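Local atomic coordinates of exopolygalacturonase (Yersinia enterocolitica, PDB entry 2UVF), a protein that probably hydrolyses pectin-derived polygalacturonate from the chain end, as a family 28 exopolygalacturonase, and is seen here with digalacturonic acid bound. Residues I53-K58 with Y126-K131. Residues are numbered along the deposited sequence; the frame is centred on the assembly and turned at random.
Sequences IVLVWK and YQFTVK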
ATOM      1  N   ILE A  53     -22.049  -0.518   6.261  1.00 42.29           N
ATOM      2  CA  ILE A  53     -21.566  -1.324   5.142  1.00 41.21           C
ATOM      3  C   ILE A  53     -20.801  -0.381   4.206  1.00 40.29           C
ATOM      4  O   ILE A  53     -21.238   0.753   3.974  1.00 40.47           O
ATOM      5  CB  ILE A  53     -22.747  -2.036   4.393  1.00 41.39           C
ATOM      6  CG1 ILE A  53     -23.486  -2.999   5.341  1.00 41.26           C
ATOM      7  CG2 ILE A  53     -22.263  -2.767   3.114  1.00 40.68           C
ATOM      8  CD1 ILE A  53     -24.900  -3.423   4.874  1.00 41.25           C
ATOM      9  N   VAL A  54     -19.651  -0.845   3.706  1.00 38.57           N
ATOM     10  CA  VAL A  54     -18.869  -0.133   2.685  1.00 36.91           C
ATOM     11  C   VAL A  54     -19.102  -0.767   1.302  1.00 36.10           C
ATOM     12  O   VAL A  54     -18.969  -1.983   1.137  1.00 35.59           O
ATOM     13  CB  VAL A  54     -17.339  -0.114   3.025  1.00 36.37           C
ATOM     14  CG1 VAL A  54     -16.551   0.739   2.018  1.00 36.57           C
ATOM     15  CG2 VAL A  54     -17.091   0.403   4.436  1.00 35.99           C
ATOM     16  N   LEU A  55     -19.438   0.066   0.317  1.00 35.11           N
ATOM     17  CA  LEU A  55     -19.610  -0.371  -1.073  1.00 34.55           C
ATOM     18  C   LEU A  55     -18.497   0.139  -1.986  1.00 34.03           C
ATOM     19  O   LEU A  55     -18.024   1.265  -1.835  1.00 33.49           O
ATOM     20  CB  LEU A  55     -20.954   0.119  -1.630  1.00 35.50           C
ATOM     21  CG  LEU A  55     -22.271  -0.209  -0.910  1.00 36.03           C
ATOM     22  CD1 LEU A  55     -23.360   0.791  -1.336  1.00 37.35           C
ATOM     23  CD2 LEU A  55     -22.699  -1.650  -1.152  1.00 36.75           C
ATOM     24  N   VAL A  56     -18.080  -0.699  -2.932  1.00 33.29           N
ATOM     25  CA  VAL A  56     -17.161  -0.293  -3.989  1.00 32.49           C
ATOM     26  C   VAL A  56     -17.632  -0.865  -5.313  1.00 32.98           C
ATOM     27  O   VAL A  56     -18.449  -1.778  -5.341  1.00 33.08           O
ATOM     28  CB  VAL A  56     -15.676  -0.713  -3.724  1.00 32.51           C
ATOM     29  CG1 VAL A  56     -15.163  -0.165  -2.394  1.00 29.89           C
ATOM     30  CG2 VAL A  56     -15.502  -2.205  -3.810  1.00 30.57           C
ATOM     31  N   TRP A  57     -17.102  -0.337  -6.410  1.00 32.94           N
ATOM     32  CA  TRP A  57     -17.518  -0.738  -7.745  1.00 34.03           C
ATOM     33  C   TRP A  57     -16.427  -0.349  -8.690  1.00 34.94           C
ATOM     34  O   TRP A  57     -15.620   0.529  -8.362  1.00 35.22           O
ATOM     35  CB  TRP A  57     -18.838  -0.033  -8.167  1.00 33.20           C
ATOM     36  CG  TRP A  57     -18.767   1.465  -8.107  1.00 32.17           C
ATOM     37  CD1 TRP A  57     -18.355   2.313  -9.105  1.00 32.25           C
ATOM     38  CD2 TRP A  57     -19.101   2.299  -6.981  1.00 31.72           C
ATOM     39  NE1 TRP A  57     -18.401   3.620  -8.661  1.00 32.06           N
ATOM     40  CE2 TRP A  57     -18.867   3.641  -7.371  1.00 31.49           C
ATOM     41  CE3 TRP A  57     -19.572   2.044  -5.682  1.00 30.75           C
ATOM     42  CZ2 TRP A  57     -19.084   4.724  -6.505  1.00 32.23           C
ATOM     43  CZ3 TRP A  57     -19.789   3.133  -4.819  1.00 32.09           C
ATOM     44  CH2 TRP A  57     -19.546   4.451  -5.238  1.00 31.12           C
ATOM     45  N   LYS A  58     -16.412  -0.984  -9.856  1.00 36.39           N
ATOM     46  CA  LYS A  58     -15.554  -0.572 -10.969  1.00 38.37           C
ATOM     47  C   LYS A  58     -15.991   0.710 -11.707  1.00 39.49           C
ATOM     48  O   LYS A  58     -17.172   0.901 -12.065  1.00 40.17           O
ATOM     49  CB  LYS A  58     -15.398  -1.716 -11.966  1.00 37.88           C
ATOM     50  CG  LYS A  58     -14.548  -2.866 -11.425  1.00 39.17           C
ATOM     51  CD  LYS A  58     -14.330  -3.989 -12.460  1.00 39.94           C
ATOM     52  CE  LYS A  58     -13.444  -3.569 -13.635  1.00 41.38           C
ATOM     53  NZ  LYS A  58     -12.085  -3.186 -13.190  1.00 43.35           N
ATOM     54  N   TYR A 126     -30.016  -5.391   3.300  1.00 48.92           N
ATOM     55  CA  TYR A 126     -30.263  -4.169   2.526  1.00 48.14           C
ATOM     56  C   TYR A 126     -29.846  -4.412   1.085  1.00 48.09           C
ATOM     57  O   TYR A 126     -28.831  -5.072   0.834  1.00 48.73           O
ATOM     58  CB  TYR A 126     -29.471  -2.984   3.080  1.00 47.26           C
ATOM     59  CG  TYR A 126     -29.768  -2.625   4.515  1.00 47.18           C
ATOM     60  CD1 TYR A 126     -30.843  -1.795   4.833  1.00 46.47           C
ATOM     61  CD2 TYR A 126     -28.965  -3.097   5.562  1.00 45.81           C
ATOM     62  CE1 TYR A 126     -31.129  -1.457   6.161  1.00 46.24           C
ATOM     63  CE2 TYR A 126     -29.244  -2.761   6.899  1.00 44.55           C
ATOM     64  CZ  TYR A 126     -30.328  -1.941   7.185  1.00 45.76           C
ATOM     65  OH  TYR A 126     -30.628  -1.584   8.487  1.00 45.84           O
ATOM     66  N   GLN A 127     -30.630  -3.895   0.143  1.00 47.61           N
ATOM     67  CA  GLN A 127     -30.283  -3.963  -1.284  1.00 47.53           C
ATOM     68  C   GLN A 127     -29.638  -2.641  -1.703  1.00 46.64           C
ATOM     69  O   GLN A 127     -29.912  -1.598  -1.104  1.00 46.65           O
ATOM     70  CB  GLN A 127     -31.523  -4.303  -2.128  1.00 48.01           C
ATOM     71  CG  GLN A 127     -31.279  -4.593  -3.615  1.00 49.43           C
ATOM     72  CD  GLN A 127     -31.711  -3.441  -4.538  1.00 51.54           C
ATOM     73  OE1 GLN A 127     -31.768  -3.604  -5.760  1.00 53.09           O
ATOM     74  NE2 GLN A 127     -32.023  -2.283  -3.956  1.00 51.73           N
ATOM     75  N   PHE A 128     -28.761  -2.696  -2.706  1.00 45.43           N
ATOM     76  CA  PHE A 128     -27.969  -1.538  -3.128  1.00 43.93           C
ATOM     77  C   PHE A 128     -27.780  -1.520  -4.656  1.00 43.86           C
ATOM     78  O   PHE A 128     -27.471  -2.558  -5.272  1.00 43.24           O
ATOM     79  CB  PHE A 128     -26.581  -1.542  -2.451  1.00 43.09           C
ATOM     80  CG  PHE A 128     -26.601  -1.387  -0.942  1.00 41.29           C
ATOM     81  CD1 PHE A 128     -26.970  -0.177  -0.347  1.00 41.20           C
ATOM     82  CD2 PHE A 128     -26.185  -2.437  -0.119  1.00 38.75           C
ATOM     83  CE1 PHE A 128     -26.970  -0.026   1.056  1.00 40.04           C
ATOM     84  CE2 PHE A 128     -26.173  -2.302   1.270  1.00 37.77           C
ATOM     85  CZ  PHE A 128     -26.564  -1.099   1.862  1.00 40.10           C
ATOM     86  N   THR A 129     -27.986  -0.351  -5.263  1.00 43.48           N
ATOM     87  CA  THR A 129     -27.533  -0.110  -6.639  1.00 43.98           C
ATOM     88  C   THR A 129     -26.711   1.184  -6.750  1.00 43.70           C
ATOM     89  O   THR A 129     -26.785   2.049  -5.875  1.00 43.85           O
ATOM     90  CB  THR A 129     -28.689  -0.101  -7.698  1.00 44.04           C
ATOM     91  OG1 THR A 129     -29.669   0.889  -7.360  1.00 44.63           O
ATOM     92  CG2 THR A 129     -29.340  -1.472  -7.824  1.00 43.75           C
ATOM     93  N   VAL A 130     -25.940   1.292  -7.835  1.00 43.53           N
ATOM     94  CA  VAL A 130     -25.111   2.474  -8.142  1.00 43.13           C
ATOM     95  C   VAL A 130     -25.276   2.930  -9.609  1.00 42.95           C
ATOM     96  O   VAL A 130     -25.263   2.113 -10.536  1.00 42.17           O
ATOM     97  CB  VAL A 130     -23.586   2.230  -7.785  1.00 43.14           C
ATOM     98  CG1 VAL A 130     -22.967   1.107  -8.625  1.00 42.25           C
ATOM     99  CG2 VAL A 130     -22.773   3.507  -7.912  1.00 43.13           C
ATOM    100  N   LYS A 131     -25.443   4.240  -9.801  1.00 43.30           N
ATOM    101  CA  LYS A 131     -25.501   4.841 -11.143  1.00 43.44           C
ATOM    102  C   LYS A 131     -24.374   5.854 -11.322  1.00 43.49           C
ATOM    103  O   LYS A 131     -24.111   6.653 -10.407  1.00 43.32           O
ATOM    104  CB  LYS A 131     -26.834   5.580 -11.368  1.00 43.55           C
ATOM    105  CG  LYS A 131     -28.091   4.792 -11.095  1.00 43.87           C
ATOM    106  CD  LYS A 131     -29.299   5.551 -11.630  1.00 44.62           C
ATOM    107  CE  LYS A 131     -30.606   4.811 -11.342  1.00 45.39           C
ATOM    108  NZ  LYS A 131     -31.703   5.176 -12.300  1.00 44.62           N
TER
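Both methyl groups of Leu55 press on Phe128: CD1 lies over one face of the ring, somewhat off centre and 4.2 Å from its centroid, while Leu55 CD2 approaches Phe128 CD2 at 3.7 Å, the closest approach of the contact. The edge of the same ring meets Ile53, whose CD1 sits in the ring plane 4.0 Å from Phe128 CE2, so the benzyl group is touched on a face and on its rim. Further along, Val130 CG2 stands almost squarely over the six-membered ring of Trp57, 3.9 Å from its centroid and 9° off the normal, a CH-pi contact. The first torsion of Trp57 places CG between the backbone N and the carbonyl carbon, and with chi2 at 89° the indole then offers a face to that methyl. These groups are buried, and no hydrogen bond joins the two strands. The looser side is at Tyr126, which is partly exposed: Ile53 CD1 lies obliquely to its ring, 4.1 Å from Tyr126 CD2, and the Tyr126 hydroxyl is hydrogen-bonded to the backbone N of Lys121. Gln127, Thr129 and Lys131, on the other side of their strand, are likewise partly exposed. Strands 53-58 and 126-131 run in broadly the same direction, 40° apart, with axes 9.2 Å apart at closest: this is face-to-face packing of the two sheets of the fibronectin type III beta-sandwich. Strand 53-58 is the middle of one sheet, between 39-42 and 114-117, which supply Leu41 and Val117 around Leu55 and Phe128; strand 125-134 lies between 66-73 and 146-149 in the other, where Ile71 touches both Leu55 and Trp57.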